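Local coordinates for serpin-12 (Manduca sexta, PDB 6CJ7), which probably inhibits serine proteases through the serpin mechanism and controls the prophenoloxidase activation system in the larval hemolymph, at residues R87-I92 against Y229-L234; V171-L176 against A322-D327. All coordinates share one frame; numbering follows the deposited sequence.

Contact 1: R87-I92 against Y229-L234; sequences RNSRNI and YNEYSL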
ATOM      1  N   ARG A  87      13.491   3.446  12.711  1.00 26.26           N
ATOM      2  CA  ARG A  87      12.547   4.279  13.443  1.00 26.36           C
ATOM      3  C   ARG A  87      12.182   3.620  14.766  1.00 29.47           C
ATOM      4  O   ARG A  87      11.846   2.430  14.807  1.00 34.74           O
ATOM      5  CB  ARG A  87      11.309   4.536  12.587  1.00 23.82           C
ATOM      6  CG  ARG A  87      11.608   5.457  11.400  1.00 25.72           C
ATOM      7  CD  ARG A  87      10.501   5.532  10.352  1.00 23.78           C
ATOM      8  NE  ARG A  87      10.924   6.417   9.271  1.00 23.47           N
ATOM      9  CZ  ARG A  87      10.646   6.229   7.982  1.00 23.09           C
ATOM     10  NH1 ARG A  87       9.913   5.189   7.589  1.00 19.78           N
ATOM     11  NH2 ARG A  87      11.114   7.096   7.086  1.00 26.32           N
ATOM     12  N   ASN A  88      12.268   4.406  15.851  1.00 29.15           N
ATOM     13  CA  ASN A  88      11.938   3.982  17.214  1.00 33.35           C
ATOM     14  C   ASN A  88      10.972   5.028  17.752  1.00 32.89           C
ATOM     15  O   ASN A  88      11.348   5.895  18.535  1.00 37.75           O
ATOM     16  CB  ASN A  88      13.195   3.859  18.098  1.00 42.65           C
ATOM     17  CG  ASN A  88      13.966   2.579  17.838  1.00 62.64           C
ATOM     18  OD1 ASN A  88      13.400   1.484  17.863  1.00 69.68           O
ATOM     19  ND2 ASN A  88      15.265   2.709  17.590  1.00 68.88           N
ATOM     20  N   SER A  89       9.723   4.952  17.310  1.00 27.85           N
ATOM     21  CA  SER A  89       8.734   5.972  17.611  1.00 27.27           C
ATOM     22  C   SER A  89       7.398   5.291  17.855  1.00 27.66           C
ATOM     23  O   SER A  89       7.264   4.072  17.741  1.00 28.96           O
ATOM     24  CB  SER A  89       8.601   6.972  16.459  1.00 23.09           C
ATOM     25  OG  SER A  89       7.956   6.345  15.365  1.00 23.60           O
ATOM     26  N   ARG A  90       6.392   6.098  18.174  1.00 25.64           N
ATOM     27  CA  ARG A  90       5.060   5.542  18.351  1.00 30.79           C
ATOM     28  C   ARG A  90       4.298   5.366  17.040  1.00 26.39           C
ATOM     29  O   ARG A  90       3.137   4.928  17.075  1.00 29.47           O
ATOM     30  CB  ARG A  90       4.266   6.429  19.312  1.00 26.99           C
ATOM     31  CG  ARG A  90       4.678   6.245  20.789  1.00 32.57           C
ATOM     32  CD  ARG A  90       4.095   7.286  21.704  1.00 34.72           C
ATOM     33  NE  ARG A  90       4.649   8.612  21.454  1.00 33.40           N
ATOM     34  CZ  ARG A  90       4.364   9.695  22.161  1.00 41.21           C
ATOM     35  NH1 ARG A  90       3.514   9.616  23.171  1.00 45.92           N
ATOM     36  NH2 ARG A  90       4.927  10.859  21.852  1.00 43.41           N
ATOM     37  N   ASN A  91       4.890   5.704  15.894  1.00 22.97           N
ATOM     38  CA  ASN A  91       4.280   5.364  14.617  1.00 21.60           C
ATOM     39  C   ASN A  91       4.430   3.867  14.401  1.00 27.38           C
ATOM     40  O   ASN A  91       5.545   3.340  14.444  1.00 33.47           O
ATOM     41  CB  ASN A  91       4.934   6.130  13.465  1.00 21.14           C
ATOM     42  CG  ASN A  91       4.773   7.631  13.591  1.00 22.26           C
ATOM     43  OD1 ASN A  91       3.686   8.112  13.914  1.00 21.95           O
ATOM     44  ND2 ASN A  91       5.853   8.380  13.349  1.00 21.66           N
ATOM     45  N   ILE A  92       3.320   3.175  14.177  1.00 22.88           N
ATOM     46  CA  ILE A  92       3.356   1.729  13.989  1.00 20.74           C
ATOM     47  C   ILE A  92       3.223   1.428  12.501  1.00 23.58           C
ATOM     48  O   ILE A  92       2.155   1.616  11.913  1.00 21.95           O
ATOM     49  CB  ILE A  92       2.258   1.029  14.796  1.00 28.16           C
ATOM     50  CG1 ILE A  92       2.446   1.299  16.288  1.00 27.79           C
ATOM     51  CG2 ILE A  92       2.266  -0.476  14.496  1.00 28.53           C
ATOM     52  CD1 ILE A  92       1.391   0.669  17.156  1.00 40.06           C
ATOM     53  N   TYR A 229       7.772  12.905  14.797  1.00 23.87           N
ATOM     54  CA  TYR A 229       9.147  13.095  14.324  1.00 23.54           C
ATOM     55  C   TYR A 229       9.216  13.307  12.812  1.00 22.05           C
ATOM     56  O   TYR A 229      10.285  13.161  12.209  1.00 23.21           O
ATOM     57  CB  TYR A 229      10.050  11.929  14.750  1.00 25.23           C
ATOM     58  CG  TYR A 229       9.990  11.653  16.234  1.00 28.33           C
ATOM     59  CD1 TYR A 229      10.341  12.638  17.151  1.00 36.57           C
ATOM     60  CD2 TYR A 229       9.579  10.425  16.722  1.00 28.56           C
ATOM     61  CE1 TYR A 229      10.284  12.404  18.516  1.00 38.46           C
ATOM     62  CE2 TYR A 229       9.522  10.177  18.092  1.00 30.58           C
ATOM     63  CZ  TYR A 229       9.869  11.172  18.980  1.00 35.15           C
ATOM     64  OH  TYR A 229       9.809  10.933  20.338  1.00 38.51           O
ATOM     65  N   ASN A 230       8.088  13.688  12.213  1.00 22.14           N
ATOM     66  CA  ASN A 230       7.940  13.877  10.771  1.00 22.75           C
ATOM     67  C   ASN A 230       8.451  12.675   9.982  1.00 21.84           C
ATOM     68  O   ASN A 230       8.973  12.820   8.879  1.00 24.10           O
ATOM     69  CB  ASN A 230       8.626  15.160  10.299  1.00 28.55           C
ATOM     70  CG  ASN A 230       8.045  15.669   8.986  1.00 27.78           C
ATOM     71  OD1 ASN A 230       6.837  15.577   8.756  1.00 29.02           O
ATOM     72  ND2 ASN A 230       8.901  16.186   8.114  1.00 35.80           N
ATOM     73  N   GLU A 231       8.277  11.472  10.536  1.00 20.38           N
ATOM     74  CA  GLU A 231       8.704  10.265   9.828  1.00 20.99           C
ATOM     75  C   GLU A 231       7.807   9.990   8.636  1.00 21.43           C
ATOM     76  O   GLU A 231       8.276   9.542   7.580  1.00 19.36           O
ATOM     77  CB  GLU A 231       8.684   9.072  10.783  1.00 20.37           C
ATOM     78  CG  GLU A 231       9.768   9.162  11.839  1.00 20.34           C
ATOM     79  CD  GLU A 231       9.620   8.129  12.928  1.00 20.46           C
ATOM     80  OE1 GLU A 231       8.549   7.462  12.973  1.00 20.83           O
ATOM     81  OE2 GLU A 231      10.563   8.010  13.744  1.00 23.90           O
ATOM     82  N   TYR A 232       6.516  10.257   8.797  1.00 18.19           N
ATOM     83  CA  TYR A 232       5.504  10.022   7.781  1.00 18.59           C
ATOM     84  C   TYR A 232       4.602  11.243   7.704  1.00 18.72           C
ATOM     85  O   TYR A 232       4.510  12.030   8.647  1.00 19.93           O
ATOM     86  CB  TYR A 232       4.629   8.784   8.088  1.00 20.19           C
ATOM     87  CG  TYR A 232       5.436   7.543   8.394  1.00 20.94           C
ATOM     88  CD1 TYR A 232       5.863   6.700   7.374  1.00 18.55           C
ATOM     89  CD2 TYR A 232       5.760   7.213   9.705  1.00 20.94           C
ATOM     90  CE1 TYR A 232       6.617   5.571   7.660  1.00 20.84           C
ATOM     91  CE2 TYR A 232       6.517   6.101   9.999  1.00 19.46           C
ATOM     92  CZ  TYR A 232       6.926   5.270   8.973  1.00 23.06           C
ATOM     93  OH  TYR A 232       7.674   4.150   9.268  1.00 23.60           O
ATOM     94  N   SER A 233       3.879  11.353   6.591  1.00 19.04           N
ATOM     95  CA  SER A 233       2.823  12.346   6.446  1.00 17.82           C
ATOM     96  C   SER A 233       1.585  11.671   5.894  1.00 18.24           C
ATOM     97  O   SER A 233       1.681  10.760   5.076  1.00 20.88           O
ATOM     98  CB  SER A 233       3.207  13.467   5.470  1.00 20.93           C
ATOM     99  OG  SER A 233       4.412  14.107   5.853  1.00 27.50           O
ATOM    100  N   LEU A 234       0.417  12.143   6.324  1.00 17.53           N
ATOM    101  CA  LEU A 234      -0.821  11.851   5.616  1.00 18.98           C
ATOM    102  C   LEU A 234      -1.109  13.040   4.711  1.00 18.63           C
ATOM    103  O   LEU A 234      -1.311  14.165   5.191  1.00 20.25           O
ATOM    104  CB  LEU A 234      -1.999  11.576   6.553  1.00 18.01           C
ATOM    105  CG  LEU A 234      -3.182  10.907   5.830  1.00 18.86           C
ATOM    106  CD1 LEU A 234      -2.864   9.443   5.506  1.00 20.13           C
ATOM    107  CD2 LEU A 234      -4.451  11.043   6.673  1.00 22.86           C
TER
HETATM  108  O   HOH W   1      12.237   6.843  15.540  1.00 38.52           O
HETATM  109  O   HOH W   2       7.712   3.225  11.745  1.00 25.19           O

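Contact 2: V171-L176 against A322-D327; sequences VYFKGL and AVLTID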
ATOM      1  N   VAL A 171       0.547  -4.942   4.797  1.00 19.07           N
ATOM      2  CA  VAL A 171       1.054  -3.772   5.521  1.00 18.23           C
ATOM      3  C   VAL A 171      -0.060  -3.183   6.376  1.00 18.57           C
ATOM      4  O   VAL A 171      -1.223  -3.114   5.957  1.00 18.52           O
ATOM      5  CB  VAL A 171       1.652  -2.725   4.557  1.00 21.98           C
ATOM      6  CG1 VAL A 171       0.601  -2.164   3.634  1.00 25.49           C
ATOM      7  CG2 VAL A 171       2.331  -1.608   5.351  1.00 22.97           C
ATOM      8  N   TYR A 172       0.309  -2.783   7.594  1.00 17.78           N
ATOM      9  CA  TYR A 172      -0.589  -2.122   8.545  1.00 16.23           C
ATOM     10  C   TYR A 172       0.074  -0.845   9.025  1.00 18.97           C
ATOM     11  O   TYR A 172       1.253  -0.863   9.398  1.00 19.14           O
ATOM     12  CB  TYR A 172      -0.884  -3.030   9.743  1.00 18.80           C
ATOM     13  CG  TYR A 172      -1.486  -2.326  10.937  1.00 23.46           C
ATOM     14  CD1 TYR A 172      -2.772  -1.818  10.885  1.00 25.01           C
ATOM     15  CD2 TYR A 172      -0.790  -2.217  12.130  1.00 25.12           C
ATOM     16  CE1 TYR A 172      -3.343  -1.184  11.987  1.00 27.64           C
ATOM     17  CE2 TYR A 172      -1.350  -1.580  13.242  1.00 27.91           C
ATOM     18  CZ  TYR A 172      -2.627  -1.076  13.156  1.00 25.90           C
ATOM     19  OH  TYR A 172      -3.200  -0.458  14.248  1.00 28.94           O
ATOM     20  N   PHE A 173      -0.671   0.259   9.037  1.00 18.10           N
ATOM     21  CA  PHE A 173      -0.146   1.498   9.602  1.00 17.08           C
ATOM     22  C   PHE A 173      -1.151   2.132  10.543  1.00 17.38           C
ATOM     23  O   PHE A 173      -2.322   2.291  10.192  1.00 18.81           O
ATOM     24  CB  PHE A 173       0.227   2.527   8.523  1.00 16.64           C
ATOM     25  CG  PHE A 173       0.859   3.780   9.085  1.00 15.81           C
ATOM     26  CD1 PHE A 173       0.096   4.915   9.342  1.00 18.17           C
ATOM     27  CD2 PHE A 173       2.211   3.814   9.372  1.00 18.17           C
ATOM     28  CE1 PHE A 173       0.665   6.062   9.868  1.00 18.61           C
ATOM     29  CE2 PHE A 173       2.793   4.956   9.898  1.00 18.29           C
ATOM     30  CZ  PHE A 173       2.025   6.091  10.146  1.00 19.55           C
ATOM     31  N   LYS A 174      -0.681   2.515  11.730  1.00 17.89           N
ATOM     32  CA  LYS A 174      -1.413   3.412  12.617  1.00 17.81           C
ATOM     33  C   LYS A 174      -0.373   4.314  13.255  1.00 21.95           C
ATOM     34  O   LYS A 174       0.498   3.827  13.980  1.00 24.93           O
ATOM     35  CB  LYS A 174      -2.197   2.644  13.683  1.00 20.42           C
ATOM     36  CG  LYS A 174      -3.325   3.466  14.358  1.00 25.99           C
ATOM     37  CD  LYS A 174      -2.812   4.416  15.399  1.00 39.83           C
ATOM     38  CE  LYS A 174      -3.920   5.346  15.875  1.00 41.37           C
ATOM     39  NZ  LYS A 174      -3.346   6.451  16.676  1.00 37.13           N
ATOM     40  N   GLY A 175      -0.445   5.617  12.980  1.00 19.74           N
ATOM     41  CA  GLY A 175       0.564   6.548  13.428  1.00 20.46           C
ATOM     42  C   GLY A 175       0.048   7.446  14.539  1.00 20.40           C
ATOM     43  O   GLY A 175      -1.121   7.421  14.918  1.00 23.89           O
ATOM     44  N   LEU A 176       0.971   8.239  15.069  1.00 19.56           N
ATOM     45  CA  LEU A 176       0.676   9.248  16.075  1.00 21.02           C
ATOM     46  C   LEU A 176       0.942  10.610  15.452  1.00 20.80           C
ATOM     47  O   LEU A 176       2.042  10.858  14.951  1.00 23.05           O
ATOM     48  CB  LEU A 176       1.553   9.036  17.312  1.00 26.62           C
ATOM     49  CG  LEU A 176       1.222   9.811  18.584  1.00 36.57           C
ATOM     50  CD1 LEU A 176       0.422   8.932  19.516  1.00 43.66           C
ATOM     51  CD2 LEU A 176       2.503  10.275  19.251  1.00 39.23           C
ATOM     52  N   ALA A 322      -3.818  -4.472   2.998  1.00 18.64           N
ATOM     53  CA  ALA A 322      -3.409  -3.141   3.430  1.00 15.63           C
ATOM     54  C   ALA A 322      -4.421  -2.637   4.443  1.00 18.78           C
ATOM     55  O   ALA A 322      -5.625  -2.666   4.173  1.00 19.37           O
ATOM     56  CB  ALA A 322      -3.329  -2.173   2.242  1.00 18.25           C
ATOM     57  N   VAL A 323      -3.946  -2.192   5.607  1.00 16.84           N
ATOM     58  CA  VAL A 323      -4.816  -1.654   6.654  1.00 17.45           C
ATOM     59  C   VAL A 323      -4.257  -0.306   7.087  1.00 17.25           C
ATOM     60  O   VAL A 323      -3.089  -0.212   7.472  1.00 17.73           O
ATOM     61  CB  VAL A 323      -4.922  -2.590   7.876  1.00 17.25           C
ATOM     62  CG1 VAL A 323      -5.765  -1.929   8.970  1.00 20.65           C
ATOM     63  CG2 VAL A 323      -5.526  -3.941   7.495  1.00 22.36           C
ATOM     64  N   LEU A 324      -5.097   0.733   7.055  1.00 17.82           N
ATOM     65  CA  LEU A 324      -4.705   2.066   7.508  1.00 17.12           C
ATOM     66  C   LEU A 324      -5.780   2.577   8.452  1.00 17.71           C
ATOM     67  O   LEU A 324      -6.965   2.577   8.102  1.00 19.46           O
ATOM     68  CB  LEU A 324      -4.553   3.036   6.336  1.00 18.18           C
ATOM     69  CG  LEU A 324      -4.353   4.498   6.712  1.00 22.10           C
ATOM     70  CD1 LEU A 324      -2.977   4.665   7.360  1.00 22.20           C
ATOM     71  CD2 LEU A 324      -4.490   5.381   5.473  1.00 26.54           C
ATOM     72  N   THR A 325      -5.370   3.016   9.638  1.00 18.27           N
ATOM     73  CA  THR A 325      -6.291   3.526  10.648  1.00 16.33           C
ATOM     74  C   THR A 325      -5.813   4.899  11.075  1.00 19.05           C
ATOM     75  O   THR A 325      -4.624   5.081  11.341  1.00 20.36           O
ATOM     76  CB  THR A 325      -6.354   2.605  11.880  1.00 20.38           C
ATOM     77  OG1 THR A 325      -6.755   1.288  11.475  1.00 26.20           O
ATOM     78  CG2 THR A 325      -7.343   3.133  12.902  1.00 24.65           C
ATOM     79  N   ILE A 326      -6.739   5.858  11.181  1.00 18.22           N
ATOM     80  CA  ILE A 326      -6.395   7.143  11.780  1.00 19.77           C
ATOM     81  C   ILE A 326      -7.370   7.455  12.908  1.00 19.57           C
ATOM     82  O   ILE A 326      -8.536   7.049  12.877  1.00 25.00           O
ATOM     83  CB  ILE A 326      -6.363   8.303  10.750  1.00 21.10           C
ATOM     84  CG1 ILE A 326      -7.742   8.648  10.214  1.00 24.38           C
ATOM     85  CG2 ILE A 326      -5.394   7.995   9.597  1.00 22.71           C
ATOM     86  CD1 ILE A 326      -7.720   9.964   9.470  1.00 23.02           C
ATOM     87  N   ASP A 327      -6.877   8.173  13.914  1.00 19.92           N
ATOM     88  CA  ASP A 327      -7.736   8.695  14.981  1.00 23.03           C
ATOM     89  C   ASP A 327      -7.075   9.950  15.542  1.00 23.08           C
ATOM     90  O   ASP A 327      -6.171  10.514  14.921  1.00 23.59           O
ATOM     91  CB  ASP A 327      -8.038   7.613  16.041  1.00 27.20           C
ATOM     92  CG  ASP A 327      -6.816   7.141  16.816  1.00 28.95           C
ATOM     93  OD1 ASP A 327      -5.778   7.834  16.855  1.00 30.69           O
ATOM     94  OD2 ASP A 327      -6.911   6.048  17.419  1.00 33.80           O
TER
HETATM   95  O   HOH W   3      -5.965  -0.133  14.058  1.00 35.97           O
HETATM   96  O   HOH W   4      -2.595   6.774  11.657  1.00 20.92           O
HETATM   97  O   HOH W   5      -3.789   8.895  13.212  1.00 22.29           O

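Contact 1: R87-I92 against Y229-L234
The turn of a beta hairpin, whose arms are strands 220-226 and 232-239, meets the loop between helix 70-85 and strand 92-102 through E231, which reaches S89 and N91. The backbones stay well apart, so side chains carry the contact. E231 OE1 accepts two bonds. S89 OG donates at 2.7 Å from the syn side of the carboxylate, close to its plane. N91 ND2 donates to the same E231 OE1 at 2.9 Å. That bond is nearly straight, at 163°, and comes from above the carboxylate plane. The other oxygen, E231 OE2, accepts from water 1 at 2.7 Å. Both oxygens are thus held, which should limit rotation of the carboxylate. S89 OG also accepts from the backbone N of N91, an ST turn. With chi1 at 71°, OG sits between the backbone N and the carbonyl carbon of S89, where it can serve both partners.

R87 runs extended past E231 in the opposite direction. Its guanidinium reaches Y232, where NH1 makes a weak, bent bond to Y232 OH at 3.0 Å. CZ of R87 lies 4.5 Å from the centroid of the Y232 ring, as an off-centre cation-pi contact. The main polar partner of R87 is D365, through a salt bridge. The CD2-CE2 side of the Y232 ring packs against N91, with CB of N91 3.8 Å from CE2 of Y232. Their amide and ring planes are nearly perpendicular. Y229 adds a peripheral touch, its ring edge resting on S89 CB at 3.6 Å.

A carboxylate in a hairpin turn, gripped by an ST turn on a neighbouring loop, here joins the hairpin to the lead-in of strand 92-102 in the serpin fold.

Contact 2: V171-L176 against A322-D327
F173 and L324 lie side by side and point the same way from two parallel strands of the serpin's large central sheet (sheet A). CD1 of F173 meets CD1 of L324 at 3.7 Å, at the edge of the phenyl ring. V171 and A322 share this face, with a looser contact between their methyls. Rings of F227 and Y232 meet F173 edge-to-face, and F373 packs on A322 and L324.

The opposite face carries Y172 and V323, which cross at a slant. CG1 of V323 comes up to the edge of the Y172 ring, 3.6 Å from CD1. Water 3 joins Y172 OH to T325 OG1, which also bonds to S276.

Three backbone bonds zip the strands: V323 N to V171 O, F173 N to V323 O and T325 N to F173 O, the last being longer at 3.2 Å. In serpins the cleaved reactive-centre loop inserts between these two strands. Their direct pairing is therefore consistent with the native, uninserted form.

Past the paired segment, water 4 spans G175 N and T325 O. K174 is bent about its CB-CG bond, chi2 -78°, and runs along the sheet to cross D327 at about a right angle. Its NZ donates to G175 O and forms a salt bridge with D327 OD1 at 2.8 Å, approaching from above the carboxylate plane.

How the contacts relate
The two contacts are about 11 Å apart, centre to centre, and lie on the same side of the chain's centre. Their segments alternate along the chain: 87-92, 171-176, 229-234, 322-327. They touch directly. Strand 92-102 begins at I92 and pairs antiparallel with strand 165-174, so I92 N probably bonds to K174 O at 2.9 Å. N91 OD1 probably bonds to L176 N. NE of R90 also packs on CD2 of L176. Contact 1 thus sits beside the C-terminal ends of the paired strands of contact 2. This is the region of the serpin fold, called the breach, where reactive-loop insertion into the central sheet begins.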